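PDB 6ZXU: oxidoreductase, NAD-binding/iron-sulfur cluster-binding protein from Nitratireductor pacificus pht-3B, which is a catabolic reductive dehalogenase that binds cobalamin and two [4Fe-4S] clusters and probably removes halogen atoms from organohalide substrates by reduction. Local coordinates for residues 402-406 and 483-489; 394-400 and 421-427; 299-305 and 491-497; 359-363 and 418-422. All blocks are in the same frame, centred on the assembly; numbering follows the deposited sequence.

Contact 1: residues 402-406 and 483-489; sequences PWMYY and EVIHNPA
Ile485 N donates to Met404 O (2.8 Å) and Tyr406 N donates to Glu483 O (3.0 Å); together they make a single bridge of Tyr405 with Val484. The contact borders the cobalamin pocket, which Trp403, Tyr406, Val484, Ile485, His486 and Pro488 help to line.

Two CH-pi contacts follow. Val484 CG1 sits over one face of the Tyr405 ring, 3.9 Å from its centroid, the two side chains running alongside each other. Ile485 CG1 covers a face of the Tyr406 ring, whose side chain crosses it at about a right angle. The Tyr406 hydroxyl is hydrogen-bonded to the cobalamin, which also bonds His486 N.

Apolar packing centres on Pro488. Trp403 CZ3 meets Pro488 CB at 3.5 Å. Met404 CG slides past Pro488 CG at 4.0 Å, and the extended chain (chi2 177°, chi3 176°) carries Met404 CE on to Pro488 O. The contact thus seats the loop after strand 394-399 on the start of helix 486-492, with Val484 also packing on strands 474-477 and 514-521.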
loop_
_atom_site.group_PDB
_atom_site.type_symbol
_atom_site.label_atom_id
_atom_site.label_comp_id
_atom_site.label_asym_id
_atom_site.label_seq_id
_atom_site.Cartn_x
_atom_site.Cartn_y
_atom_site.Cartn_z
ATOM N N PRO A 402 11.868 -22.214 6.883
ATOM C CA PRO A 402 12.669 -21.672 7.991
ATOM C C PRO A 402 13.638 -20.619 7.565
ATOM O O PRO A 402 13.870 -19.644 8.311
ATOM C CB PRO A 402 13.416 -22.932 8.590
ATOM C CG PRO A 402 12.474 -24.039 8.203
ATOM C CD PRO A 402 11.899 -23.705 6.864
ATOM N N TRP A 403 14.163 -20.742 6.357
ATOM C CA TRP A 403 15.152 -19.773 5.927
ATOM C C TRP A 403 14.502 -18.387 5.618
ATOM O O TRP A 403 15.247 -17.470 5.281
ATOM C CB TRP A 403 15.927 -20.288 4.683
ATOM C CG TRP A 403 15.050 -20.798 3.587
ATOM C CD1 TRP A 403 14.552 -22.060 3.452
ATOM C CD2 TRP A 403 14.547 -20.064 2.490
ATOM N NE1 TRP A 403 13.788 -22.141 2.319
ATOM C CE2 TRP A 403 13.766 -20.906 1.742
ATOM C CE3 TRP A 403 14.669 -18.719 2.073
ATOM C CZ2 TRP A 403 13.147 -20.494 0.561
ATOM C CZ3 TRP A 403 14.079 -18.341 0.926
ATOM C CH2 TRP A 403 13.327 -19.220 0.174
ATOM N N MET A 404 13.169 -18.291 5.628
ATOM C CA MET A 404 12.443 -17.003 5.392
ATOM C C MET A 404 12.333 -16.168 6.717
ATOM O O MET A 404 12.057 -14.981 6.674
ATOM C CB MET A 404 11.041 -17.259 4.880
ATOM C CG MET A 404 10.979 -17.944 3.515
ATOM S SD MET A 404 9.270 -18.254 3.096
ATOM C CE MET A 404 9.426 -18.924 1.447
ATOM N N TYR A 405 12.589 -16.799 7.875
ATOM C CA TYR A 405 12.637 -16.106 9.135
ATOM C C TYR A 405 14.015 -15.551 9.361
ATOM O O TYR A 405 15.020 -16.175 9.012
ATOM C CB TYR A 405 12.248 -17.036 10.292
ATOM C CG TYR A 405 10.824 -17.536 10.308
ATOM C CD1 TYR A 405 10.408 -18.540 9.452
ATOM C CD2 TYR A 405 9.916 -17.037 11.199
ATOM C CE1 TYR A 405 9.113 -19.022 9.493
ATOM C CE2 TYR A 405 8.617 -17.521 11.267
ATOM C CZ TYR A 405 8.217 -18.509 10.447
ATOM O OH TYR A 405 6.956 -18.988 10.523
ATOM N N TYR A 406 14.099 -14.390 9.971
ATOM C CA TYR A 406 15.374 -13.868 10.437
ATOM C C TYR A 406 16.007 -14.800 11.476
ATOM O O TYR A 406 15.329 -15.574 12.138
ATOM C CB TYR A 406 15.212 -12.504 11.076
ATOM C CG TYR A 406 14.854 -11.376 10.134
ATOM C CD1 TYR A 406 15.809 -10.832 9.307
ATOM C CD2 TYR A 406 13.575 -10.809 10.157
ATOM C CE1 TYR A 406 15.451 -9.804 8.440
ATOM C CE2 TYR A 406 13.224 -9.793 9.326
ATOM C CZ TYR A 406 14.159 -9.297 8.482
ATOM O OH TYR A 406 13.840 -8.214 7.672
ATOM N N GLU A 483 9.303 -10.526 11.659
ATOM C CA GLU A 483 10.270 -11.589 11.893
ATOM C C GLU A 483 10.600 -12.439 10.653
ATOM O O GLU A 483 11.344 -13.393 10.743
ATOM C CB GLU A 483 9.813 -12.403 13.085
ATOM C CG GLU A 483 9.994 -11.537 14.322
ATOM C CD GLU A 483 9.612 -12.197 15.663
ATOM O OE1 GLU A 483 8.930 -13.219 15.694
ATOM O OE2 GLU A 483 9.996 -11.626 16.693
ATOM N N VAL A 484 9.981 -12.118 9.485
ATOM C CA VAL A 484 10.238 -12.806 8.240
ATOM C C VAL A 484 10.685 -11.771 7.203
ATOM O O VAL A 484 10.318 -10.619 7.295
ATOM C CB VAL A 484 9.047 -13.585 7.694
ATOM C CG1 VAL A 484 8.575 -14.585 8.715
ATOM C CG2 VAL A 484 7.899 -12.703 7.262
ATOM N N ILE A 485 11.520 -12.212 6.273
ATOM C CA ILE A 485 11.854 -11.435 5.091
ATOM C C ILE A 485 10.767 -11.636 4.057
ATOM O O ILE A 485 10.478 -12.779 3.647
ATOM C CB ILE A 485 13.196 -11.836 4.566
ATOM C CG1 ILE A 485 14.188 -11.784 5.725
ATOM C CG2 ILE A 485 13.592 -10.954 3.395
ATOM C CD1 ILE A 485 15.419 -12.633 5.476
ATOM N N HIS A 486 10.146 -10.563 3.592
ATOM C CA HIS A 486 8.986 -10.702 2.747
ATOM C C HIS A 486 9.321 -11.209 1.371
ATOM O O HIS A 486 8.558 -11.972 0.813
ATOM C CB HIS A 486 8.230 -9.394 2.587
ATOM C CG HIS A 486 7.598 -8.903 3.855
ATOM N ND1 HIS A 486 6.491 -8.098 3.856
ATOM C CD2 HIS A 486 7.911 -9.104 5.142
ATOM C CE1 HIS A 486 6.154 -7.805 5.103
ATOM N NE2 HIS A 486 7.029 -8.361 5.900
ATOM N N ASN A 487 10.436 -10.798 0.822
ATOM C CA ASN A 487 10.720 -11.129 -0.574
ATOM C C ASN A 487 10.530 -12.573 -0.967
ATOM O O ASN A 487 9.866 -12.847 -1.974
ATOM C CB ASN A 487 12.119 -10.662 -0.948
ATOM C CG ASN A 487 12.251 -9.163 -0.751
ATOM O OD1 ASN A 487 12.019 -8.662 0.347
ATOM N ND2 ASN A 487 12.662 -8.491 -1.759
ATOM N N PRO A 488 11.173 -13.525 -0.255
ATOM C CA PRO A 488 11.051 -14.920 -0.732
ATOM C C PRO A 488 9.633 -15.457 -0.614
ATOM O O PRO A 488 9.223 -16.264 -1.427
ATOM C CB PRO A 488 11.994 -15.649 0.200
ATOM C CG PRO A 488 12.216 -14.827 1.340
ATOM C CD PRO A 488 12.102 -13.413 0.873
ATOM N N ALA A 489 8.859 -14.938 0.350
ATOM C CA ALA A 489 7.441 -15.251 0.414
ATOM C C ALA A 489 6.643 -14.688 -0.744
ATOM O O ALA A 489 5.798 -15.383 -1.307
ATOM C CB ALA A 489 6.888 -14.803 1.737
#

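Contact 2: residues 394-400 and 421-427; sequences FVGICRA and DYAVVML
Cys398 and Ala423 form one hydrogen-bonded pair of an antiparallel sheet in which strand 394-399 is the outermost member beside strand 422-429, their short axes 4.6 Å apart. Ala423 N reaches Cys398 O at 2.8 Å in an almost straight bond, and Gly396 and Val425 exchange a second reciprocal pair of bonds. The third, between Phe394 and Leu427, is less even: Leu427 N to Phe394 O is 3.0 Å, whereas the return bond is weak. Beyond the last pair, Ala400 N bonds to Asp421 O (3.0 Å).

On the face of Val395, Ile397, Val424 and Met426, the side-chain contacts run through Val395: its CG2 lies alongside CG of Met426, its non-hydrogen-bonded partner, at 3.9 Å, and its CG1 meets CG1 of the diagonal neighbour Val424. Cys398 SG touches Ala423 CB on the other face. At the exposed end the Arg399 chain, extended from CG to NE (chi2 -160°, chi3 162°), runs alongside Tyr422 and places its guanidinium by the ring. Tyr422 CE1 sits over the guanidinium centre, the planes 45° apart.

Further out, helix 376-390 covers the valine and isoleucine face through Lys384, Ala380 and Ile383, and helix 486-492 packs on Cys398 and Val425. Strand 514-521 bonds to the far edge of strand 422-429. Back at the Arg399 end, a water accepts from Arg399 NH1 (3.1 Å) and donates to Asp421 O (3.0 Å).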
loop_
_atom_site.group_PDB
_atom_site.type_symbol
_atom_site.label_atom_id
_atom_site.label_comp_id
_atom_site.label_asym_id
_atom_site.label_seq_id
_atom_site.Cartn_x
_atom_site.Cartn_y
_atom_site.Cartn_z
ATOM N N PHE A 394 -3.688 -8.043 -3.962
ATOM C CA PHE A 394 -3.358 -9.437 -4.251
ATOM C C PHE A 394 -3.230 -10.210 -2.967
ATOM O O PHE A 394 -2.684 -9.703 -1.971
ATOM C CB PHE A 394 -2.040 -9.535 -5.011
ATOM C CG PHE A 394 -2.042 -8.906 -6.374
ATOM C CD1 PHE A 394 -1.872 -7.548 -6.527
ATOM C CD2 PHE A 394 -2.320 -9.644 -7.491
ATOM C CE1 PHE A 394 -1.944 -6.942 -7.772
ATOM C CE2 PHE A 394 -2.384 -9.033 -8.746
ATOM C CZ PHE A 394 -2.196 -7.686 -8.871
ATOM N N VAL A 395 -3.635 -11.446 -2.980
ATOM C CA VAL A 395 -3.435 -12.389 -1.893
ATOM C C VAL A 395 -2.854 -13.714 -2.459
ATOM O O VAL A 395 -3.316 -14.212 -3.476
ATOM C CB VAL A 395 -4.738 -12.752 -1.114
ATOM C CG1 VAL A 395 -4.423 -13.629 0.085
ATOM C CG2 VAL A 395 -5.498 -11.535 -0.660
ATOM N N GLY A 396 -1.776 -14.158 -1.851
ATOM C CA GLY A 396 -1.182 -15.449 -2.159
ATOM C C GLY A 396 -0.755 -16.135 -0.879
ATOM O O GLY A 396 -0.535 -15.521 0.128
ATOM N N ILE A 397 -0.506 -17.424 -0.960
ATOM C CA ILE A 397 -0.180 -18.257 0.151
ATOM C C ILE A 397 0.955 -19.200 -0.188
ATOM O O ILE A 397 0.976 -19.770 -1.296
ATOM C CB ILE A 397 -1.434 -19.132 0.561
ATOM C CG1 ILE A 397 -2.638 -18.221 0.822
ATOM C CG2 ILE A 397 -1.083 -19.952 1.805
ATOM C CD1 ILE A 397 -3.949 -18.928 0.871
ATOM N N CYS A 398 1.900 -19.306 0.692
ATOM C CA CYS A 398 3.051 -20.226 0.560
ATOM C C CYS A 398 3.375 -20.862 1.895
ATOM O O CYS A 398 2.925 -20.423 2.941
ATOM C CB CYS A 398 4.284 -19.540 -0.088
ATOM S SG CYS A 398 5.104 -18.289 0.907
ATOM N N ARG A 399 4.185 -21.933 1.879
ATOM C CA ARG A 399 4.816 -22.389 3.121
ATOM C C ARG A 399 5.858 -21.410 3.632
ATOM O O ARG A 399 6.687 -20.917 2.872
ATOM C CB ARG A 399 5.493 -23.752 2.886
ATOM C CG ARG A 399 4.448 -24.796 2.690
ATOM C CD ARG A 399 4.931 -26.245 2.928
ATOM N NE ARG A 399 3.731 -27.099 3.129
ATOM C CZ ARG A 399 3.201 -27.402 4.326
ATOM N NH1 ARG A 399 3.763 -26.989 5.468
ATOM N NH2 ARG A 399 2.132 -28.190 4.373
ATOM N N ALA A 400 5.842 -21.173 4.922
ATOM C CA ALA A 400 6.820 -20.310 5.600
ATOM C C ALA A 400 8.043 -21.138 5.920
ATOM O O ALA A 400 8.137 -21.752 6.980
ATOM C CB ALA A 400 6.220 -19.719 6.883
ATOM N N ASP A 421 3.739 -22.446 10.100
ATOM C CA ASP A 421 3.844 -23.256 8.882
ATOM C C ASP A 421 3.604 -22.564 7.577
ATOM O O ASP A 421 4.113 -22.991 6.582
ATOM C CB ASP A 421 2.817 -24.376 8.997
ATOM C CG ASP A 421 3.208 -25.468 10.082
ATOM O OD1 ASP A 421 4.411 -25.580 10.399
ATOM O OD2 ASP A 421 2.264 -26.140 10.619
ATOM N N TYR A 422 2.743 -21.536 7.569
ATOM C CA TYR A 422 2.319 -20.899 6.340
ATOM C C TYR A 422 2.502 -19.389 6.397
ATOM O O TYR A 422 2.487 -18.802 7.458
ATOM C CB TYR A 422 0.846 -21.193 6.046
ATOM C CG TYR A 422 0.512 -22.636 5.875
ATOM C CD1 TYR A 422 0.802 -23.284 4.672
ATOM C CD2 TYR A 422 0.056 -23.404 6.966
ATOM C CE1 TYR A 422 0.575 -24.628 4.511
ATOM C CE2 TYR A 422 -0.166 -24.753 6.819
ATOM C CZ TYR A 422 0.080 -25.338 5.604
ATOM O OH TYR A 422 -0.149 -26.647 5.418
ATOM N N ALA A 423 2.676 -18.794 5.226
ATOM C CA ALA A 423 2.768 -17.328 5.073
ATOM C C ALA A 423 1.668 -16.906 4.139
ATOM O O ALA A 423 1.518 -17.462 3.037
ATOM C CB ALA A 423 4.113 -16.911 4.488
ATOM N N VAL A 424 0.826 -16.014 4.611
ATOM C CA VAL A 424 -0.171 -15.350 3.776
ATOM C C VAL A 424 0.418 -13.978 3.405
ATOM O O VAL A 424 0.806 -13.196 4.245
ATOM C CB VAL A 424 -1.493 -15.168 4.489
ATOM C CG1 VAL A 424 -2.544 -14.527 3.550
ATOM C CG2 VAL A 424 -1.952 -16.537 4.980
ATOM N N VAL A 425 0.589 -13.776 2.098
ATOM C CA VAL A 425 1.254 -12.620 1.557
ATOM C C VAL A 425 0.207 -11.796 0.814
ATOM O O VAL A 425 -0.531 -12.286 -0.056
ATOM C CB VAL A 425 2.342 -13.022 0.558
ATOM C CG1 VAL A 425 3.173 -11.828 0.134
ATOM C CG2 VAL A 425 3.229 -14.066 1.191
ATOM N N MET A 426 0.188 -10.507 1.128
ATOM C CA MET A 426 -0.733 -9.574 0.457
ATOM C C MET A 426 0.011 -8.384 -0.062
ATOM O O MET A 426 0.974 -7.950 0.529
ATOM C CB MET A 426 -1.816 -9.162 1.370
ATOM C CG MET A 426 -2.675 -10.343 1.671
ATOM S SD MET A 426 -3.908 -10.126 2.945
ATOM C CE MET A 426 -2.808 -9.909 4.368
ATOM N N LEU A 427 -0.369 -7.942 -1.248
ATOM C CA LEU A 427 0.212 -6.763 -1.890
ATOM C C LEU A 427 -0.808 -5.613 -1.848
ATOM O O LEU A 427 -1.970 -5.818 -2.139
ATOM C CB LEU A 427 0.639 -7.049 -3.264
ATOM C CG LEU A 427 1.626 -8.155 -3.597
ATOM C CD1 LEU A 427 1.911 -8.095 -5.140
ATOM C CD2 LEU A 427 2.919 -8.002 -2.845
HETATM O O HOH W 1 6.114 -25.269 6.396
#

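Contact 3: residues 299-305 and 491-497; sequences PTTLVVR and LMAGLGE
Pro299 CG fits against both Leu491 and Met492, and here the contact between 299-305 and 491-497 is tightest. Met492 CE comes to 3.5 Å from Pro299 CG, and Leu491 CD2 lies 3.7 Å from the same atom, its side chain crossing the proline at about a right angle. Bends at chi2 (-49°) and chi3 of Met492 turn its methyl back to the proline. Val303 CG2 adds a looser contact, meeting Met492 CE tip to tip at 4.2 Å; Val303 and Leu491 also touch the cobalamin.

The solvent side belongs to Arg305: its NH2 lies 3.7 Å from Met492 CE, a van der Waals approach, while its NE makes a salt bridge with Glu401.

A separate polar anchor is tightly held. Thr300 OG1 donates to Glu497 OE1 at 2.7 Å, from 45° above the carboxylate plane. The same oxygen is bonded to Gln536 NE2, and OE2 takes the backbone NH groups of Phe533 and Leu535, so several donors grip this buried carboxylate.

A Schellman motif at Gly494 ends helix 486-492. The loop preceding helix 317-323 lies against this helix end, where Met492 and Ala493 also pack on Cys398 of strand 394-399, and Ala493 and Leu495 on strand 422-429.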
loop_
_atom_site.group_PDB
_atom_site.type_symbol
_atom_site.label_atom_id
_atom_site.label_comp_id
_atom_site.label_asym_id
_atom_site.label_seq_id
_atom_site.Cartn_x
_atom_site.Cartn_y
_atom_site.Cartn_z
ATOM N N PRO A 299 10.685 -21.321 -8.822
ATOM C CA PRO A 299 10.788 -19.992 -9.399
ATOM C C PRO A 299 11.629 -19.942 -10.667
ATOM O O PRO A 299 12.374 -20.865 -10.944
ATOM C CB PRO A 299 11.458 -19.214 -8.343
ATOM C CG PRO A 299 11.317 -20.013 -7.110
ATOM C CD PRO A 299 11.338 -21.420 -7.511
ATOM N N THR A 300 11.494 -18.850 -11.416
ATOM C CA THR A 300 12.211 -18.667 -12.684
ATOM C C THR A 300 13.706 -18.360 -12.455
ATOM O O THR A 300 14.452 -18.218 -13.391
ATOM C CB THR A 300 11.590 -17.552 -13.527
ATOM O OG1 THR A 300 11.621 -16.309 -12.763
ATOM C CG2 THR A 300 10.120 -17.888 -13.887
ATOM N N THR A 301 14.098 -18.184 -11.212
ATOM C CA THR A 301 15.460 -17.899 -10.879
ATOM C C THR A 301 15.904 -18.958 -9.882
ATOM O O THR A 301 15.063 -19.460 -9.105
ATOM C CB THR A 301 15.612 -16.470 -10.248
ATOM O OG1 THR A 301 14.594 -16.217 -9.233
ATOM C CG2 THR A 301 15.507 -15.425 -11.296
ATOM N N LEU A 302 17.186 -19.255 -9.858
ATOM C CA LEU A 302 17.693 -20.328 -8.995
ATOM C C LEU A 302 17.592 -20.056 -7.497
ATOM O O LEU A 302 17.953 -18.996 -7.030
ATOM C CB LEU A 302 19.139 -20.590 -9.350
ATOM C CG LEU A 302 19.846 -21.793 -8.762
ATOM C CD1 LEU A 302 19.146 -23.098 -9.108
ATOM C CD2 LEU A 302 21.266 -21.753 -9.319
ATOM N N VAL A 303 17.003 -20.981 -6.754
ATOM C CA VAL A 303 16.937 -20.933 -5.283
ATOM C C VAL A 303 17.571 -22.257 -4.775
ATOM O O VAL A 303 17.107 -23.372 -5.105
ATOM C CB VAL A 303 15.483 -20.810 -4.788
ATOM C CG1 VAL A 303 15.395 -20.809 -3.263
ATOM C CG2 VAL A 303 14.851 -19.553 -5.362
ATOM N N VAL A 304 18.645 -22.129 -4.035
ATOM C CA VAL A 304 19.352 -23.328 -3.474
ATOM C C VAL A 304 19.152 -23.277 -1.966
ATOM O O VAL A 304 19.961 -22.708 -1.243
ATOM C CB VAL A 304 20.844 -23.277 -3.848
ATOM C CG1 VAL A 304 21.530 -24.592 -3.403
ATOM C CG2 VAL A 304 21.017 -23.046 -5.355
ATOM N N ARG A 305 18.073 -23.905 -1.495
ATOM C CA ARG A 305 17.678 -23.764 -0.112
ATOM C C ARG A 305 18.741 -24.234 0.865
ATOM O O ARG A 305 18.947 -23.605 1.932
ATOM C CB ARG A 305 16.424 -24.535 0.159
ATOM C CG ARG A 305 15.203 -23.951 -0.498
ATOM C CD ARG A 305 14.084 -24.958 -0.457
ATOM N NE ARG A 305 12.859 -24.308 -0.776
ATOM C CZ ARG A 305 12.535 -23.916 -1.999
ATOM N NH1 ARG A 305 13.360 -24.073 -3.040
ATOM N NH2 ARG A 305 11.396 -23.291 -2.151
ATOM N N LEU A 491 7.871 -14.271 -3.677
ATOM C CA LEU A 491 8.277 -15.144 -4.803
ATOM C C LEU A 491 7.571 -16.507 -4.740
ATOM O O LEU A 491 7.006 -16.930 -5.734
ATOM C CB LEU A 491 9.735 -15.359 -4.773
ATOM C CG LEU A 491 10.240 -16.173 -5.938
ATOM C CD1 LEU A 491 10.240 -15.397 -7.248
ATOM C CD2 LEU A 491 11.654 -16.649 -5.619
ATOM N N MET A 492 7.627 -17.160 -3.605
ATOM C CA MET A 492 7.020 -18.518 -3.439
ATOM C C MET A 492 5.502 -18.534 -3.494
ATOM O O MET A 492 4.907 -19.479 -3.964
ATOM C CB MET A 492 7.466 -19.175 -2.167
ATOM C CG MET A 492 8.949 -19.596 -2.132
ATOM S SD MET A 492 9.412 -20.525 -3.644
ATOM C CE MET A 492 11.093 -19.895 -3.572
ATOM N N ALA A 493 4.859 -17.439 -3.101
ATOM C CA ALA A 493 3.385 -17.263 -3.218
ATOM C C ALA A 493 2.927 -16.892 -4.592
ATOM O O ALA A 493 1.736 -16.794 -4.814
ATOM C CB ALA A 493 2.908 -16.243 -2.187
ATOM N N GLY A 494 3.849 -16.767 -5.580
ATOM C CA GLY A 494 3.487 -16.504 -6.923
ATOM C C GLY A 494 2.852 -15.130 -7.115
ATOM O O GLY A 494 2.006 -14.967 -7.970
ATOM N N LEU A 495 3.405 -14.121 -6.447
ATOM C CA LEU A 495 2.901 -12.715 -6.630
ATOM C C LEU A 495 3.852 -11.838 -7.391
ATOM O O LEU A 495 3.439 -10.785 -7.838
ATOM C CB LEU A 495 2.529 -12.094 -5.293
ATOM C CG LEU A 495 1.404 -12.764 -4.523
ATOM C CD1 LEU A 495 1.256 -12.126 -3.197
ATOM C CD2 LEU A 495 0.124 -12.809 -5.262
ATOM N N GLY A 496 5.076 -12.316 -7.670
ATOM C CA GLY A 496 6.027 -11.570 -8.448
ATOM C C GLY A 496 7.173 -12.423 -8.893
ATOM O O GLY A 496 7.350 -13.501 -8.441
ATOM N N GLU A 497 7.929 -11.901 -9.850
ATOM C CA GLU A 497 9.236 -12.449 -10.250
ATOM C C GLU A 497 10.350 -11.486 -9.822
ATOM O O GLU A 497 10.156 -10.276 -9.647
ATOM C CB GLU A 497 9.340 -12.590 -11.779
ATOM C CG GLU A 497 8.751 -13.831 -12.408
ATOM C CD GLU A 497 9.202 -14.007 -13.867
ATOM O OE1 GLU A 497 10.414 -14.249 -14.112
ATOM O OE2 GLU A 497 8.391 -13.957 -14.802
#

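Contact 4: residues 359-363 and 418-422; sequences GTREK and AYHDY
The extended chain of Arg361 lies across one face of the Tyr419 ring, CG over its centre and 3.7 Å from the centroid, in a CH-pi contact. Arg361 CD approaches the ring at Tyr419 CE2 (3.6 Å), and the guanidinium is turned 78° from the ring plane, meeting Tyr419 with its own edge, so no flat stack forms. Arg361 NE makes a salt bridge to Glu483 OE1, to which Tyr419 OH is probably hydrogen-bonded.

Tyr419 holds its ring between its own N and carbonyl carbon (chi1 45°). In this position the ring turns one face to Arg361 and sets its CD1 edge over the centre of the His420 ring. Thr360 O meets the edge of that imidazole, 3.2 Å from His420 CE1; His420 ND1 is bonded to Thr520 OG1.

Lys363 bends at chi2 (-64°) and then runs straight, carrying NZ to Tyr419 O at 2.9 Å. NZ also forms a salt bridge with Asp522, so the backbone carbonyl shares the ammonium with a carboxylate. A water donates to Tyr419 O (2.9 Å); its further link to Arg361 O is doubtful.

This surface contact joins the loop between helices 342-354 and 376-390 to the loop leading into strand 422-429, with Tyr419 and His420 also resting on strand 474-477.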
loop_
_atom_site.group_PDB
_atom_site.type_symbol
_atom_site.label_atom_id
_atom_site.label_comp_id
_atom_site.label_asym_id
_atom_site.label_seq_id
_atom_site.Cartn_x
_atom_site.Cartn_y
_atom_site.Cartn_z
ATOM N N GLY A 359 0.139 -10.356 17.120
ATOM C CA GLY A 359 -0.276 -11.706 17.391
ATOM C C GLY A 359 0.733 -12.611 18.102
ATOM O O GLY A 359 1.717 -12.136 18.630
ATOM N N THR A 360 0.510 -13.919 18.000
ATOM C CA THR A 360 1.092 -14.931 18.844
ATOM C C THR A 360 2.091 -15.795 18.087
ATOM O O THR A 360 1.952 -16.025 16.901
ATOM C CB THR A 360 0.014 -15.950 19.335
ATOM O OG1 THR A 360 -0.696 -16.553 18.200
ATOM C CG2 THR A 360 -0.948 -15.292 20.252
ATOM N N ARG A 361 3.140 -16.204 18.764
ATOM C CA ARG A 361 4.107 -17.141 18.219
ATOM C C ARG A 361 3.901 -18.578 18.725
ATOM O O ARG A 361 4.371 -19.499 18.102
ATOM C CB ARG A 361 5.509 -16.697 18.551
ATOM C CG ARG A 361 5.919 -15.335 18.059
ATOM C CD ARG A 361 7.283 -14.986 18.516
ATOM N NE ARG A 361 7.719 -13.605 18.202
ATOM C CZ ARG A 361 7.323 -12.514 18.862
ATOM N NH1 ARG A 361 6.435 -12.621 19.831
ATOM N NH2 ARG A 361 7.784 -11.317 18.536
ATOM N N GLU A 362 3.124 -18.747 19.794
ATOM C CA GLU A 362 2.943 -20.074 20.424
ATOM C C GLU A 362 1.821 -20.835 19.773
ATOM O O GLU A 362 0.882 -20.232 19.262
ATOM C CB GLU A 362 2.669 -19.913 21.930
ATOM C CG GLU A 362 1.187 -19.621 22.270
ATOM C CD GLU A 362 0.779 -18.098 22.387
ATOM O OE1 GLU A 362 -0.440 -17.841 22.670
ATOM O OE2 GLU A 362 1.641 -17.149 22.188
ATOM N N LYS A 363 1.902 -22.182 19.788
ATOM C CA LYS A 363 0.819 -23.012 19.219
ATOM C C LYS A 363 -0.470 -22.763 19.969
ATOM O O LYS A 363 -0.461 -22.520 21.195
ATOM C CB LYS A 363 1.151 -24.501 19.242
ATOM C CG LYS A 363 2.363 -24.842 18.410
ATOM C CD LYS A 363 2.187 -24.565 16.911
ATOM C CE LYS A 363 3.503 -24.810 16.092
ATOM N NZ LYS A 363 3.455 -24.304 14.634
ATOM N N ALA A 418 11.351 -20.671 13.686
ATOM C CA ALA A 418 10.365 -20.787 12.603
ATOM C C ALA A 418 9.022 -21.285 13.162
ATOM O O ALA A 418 8.659 -22.443 12.963
ATOM C CB ALA A 418 10.900 -21.708 11.498
ATOM N N TYR A 419 8.253 -20.414 13.786
ATOM C CA TYR A 419 7.151 -20.854 14.586
ATOM C C TYR A 419 5.855 -21.183 13.880
ATOM O O TYR A 419 5.001 -21.824 14.473
ATOM C CB TYR A 419 6.945 -19.867 15.757
ATOM C CG TYR A 419 7.011 -18.403 15.344
ATOM C CD1 TYR A 419 5.977 -17.823 14.660
ATOM C CD2 TYR A 419 8.104 -17.633 15.675
ATOM C CE1 TYR A 419 6.024 -16.477 14.265
ATOM C CE2 TYR A 419 8.183 -16.320 15.323
ATOM C CZ TYR A 419 7.127 -15.735 14.586
ATOM O OH TYR A 419 7.173 -14.377 14.290
ATOM N N HIS A 420 5.630 -20.765 12.616
ATOM C CA HIS A 420 4.421 -21.026 11.925
ATOM C C HIS A 420 4.719 -21.723 10.586
ATOM O O HIS A 420 5.743 -21.532 9.989
ATOM C CB HIS A 420 3.646 -19.760 11.599
ATOM C CG HIS A 420 3.058 -19.083 12.769
ATOM N ND1 HIS A 420 3.032 -17.720 12.899
ATOM C CD2 HIS A 420 2.521 -19.576 13.912
ATOM C CE1 HIS A 420 2.498 -17.401 14.069
ATOM N NE2 HIS A 420 2.186 -18.518 14.692
ATOM N N ASP A 421 3.739 -22.446 10.100
ATOM C CA ASP A 421 3.844 -23.256 8.882
ATOM C C ASP A 421 3.604 -22.564 7.577
ATOM O O ASP A 421 4.113 -22.991 6.582
ATOM C CB ASP A 421 2.817 -24.376 8.997
ATOM C CG ASP A 421 3.208 -25.468 10.082
ATOM O OD1 ASP A 421 4.411 -25.580 10.399
ATOM O OD2 ASP A 421 2.264 -26.140 10.619
ATOM N N TYR A 422 2.743 -21.536 7.569
ATOM C CA TYR A 422 2.319 -20.899 6.340
ATOM C C TYR A 422 2.502 -19.389 6.397
ATOM O O TYR A 422 2.487 -18.802 7.458
ATOM C CB TYR A 422 0.846 -21.193 6.046
ATOM C CG TYR A 422 0.512 -22.636 5.875
ATOM C CD1 TYR A 422 0.802 -23.284 4.672
ATOM C CD2 TYR A 422 0.056 -23.404 6.966
ATOM C CE1 TYR A 422 0.575 -24.628 4.511
ATOM C CE2 TYR A 422 -0.166 -24.753 6.819
ATOM C CZ TYR A 422 0.080 -25.338 5.604
ATOM O OH TYR A 422 -0.149 -26.647 5.418
HETATM O O HOH W 2 4.585 -21.913 17.330
HETATM O O HOH W 3 5.604 -24.100 13.120
#

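Overall arrangement
Contacts 1 and 2 are buried, whereas contact 3 is only partly so and contact 4 lies at the surface. Contact 2 is regular sheet pairing with a hydrated, exposed end at Arg399; contact 1 has one backbone bridge among aromatic and apolar groups, contact 3 no backbone bond at all, and contact 4 combines a CH-pi contact with charged and water-mediated ones. Helix 486-492 serves both contacts 1 and 3, where Met404 CE packs on Met492 CG, and its residues also rest on the strands of contact 2. Contacts 2 and 4 share Asp421 and Tyr422. Contacts 1 and 4 meet at Glu483, while contacts 3 and 4 do not touch. Contacts 1 and 3 reach the cobalamin directly.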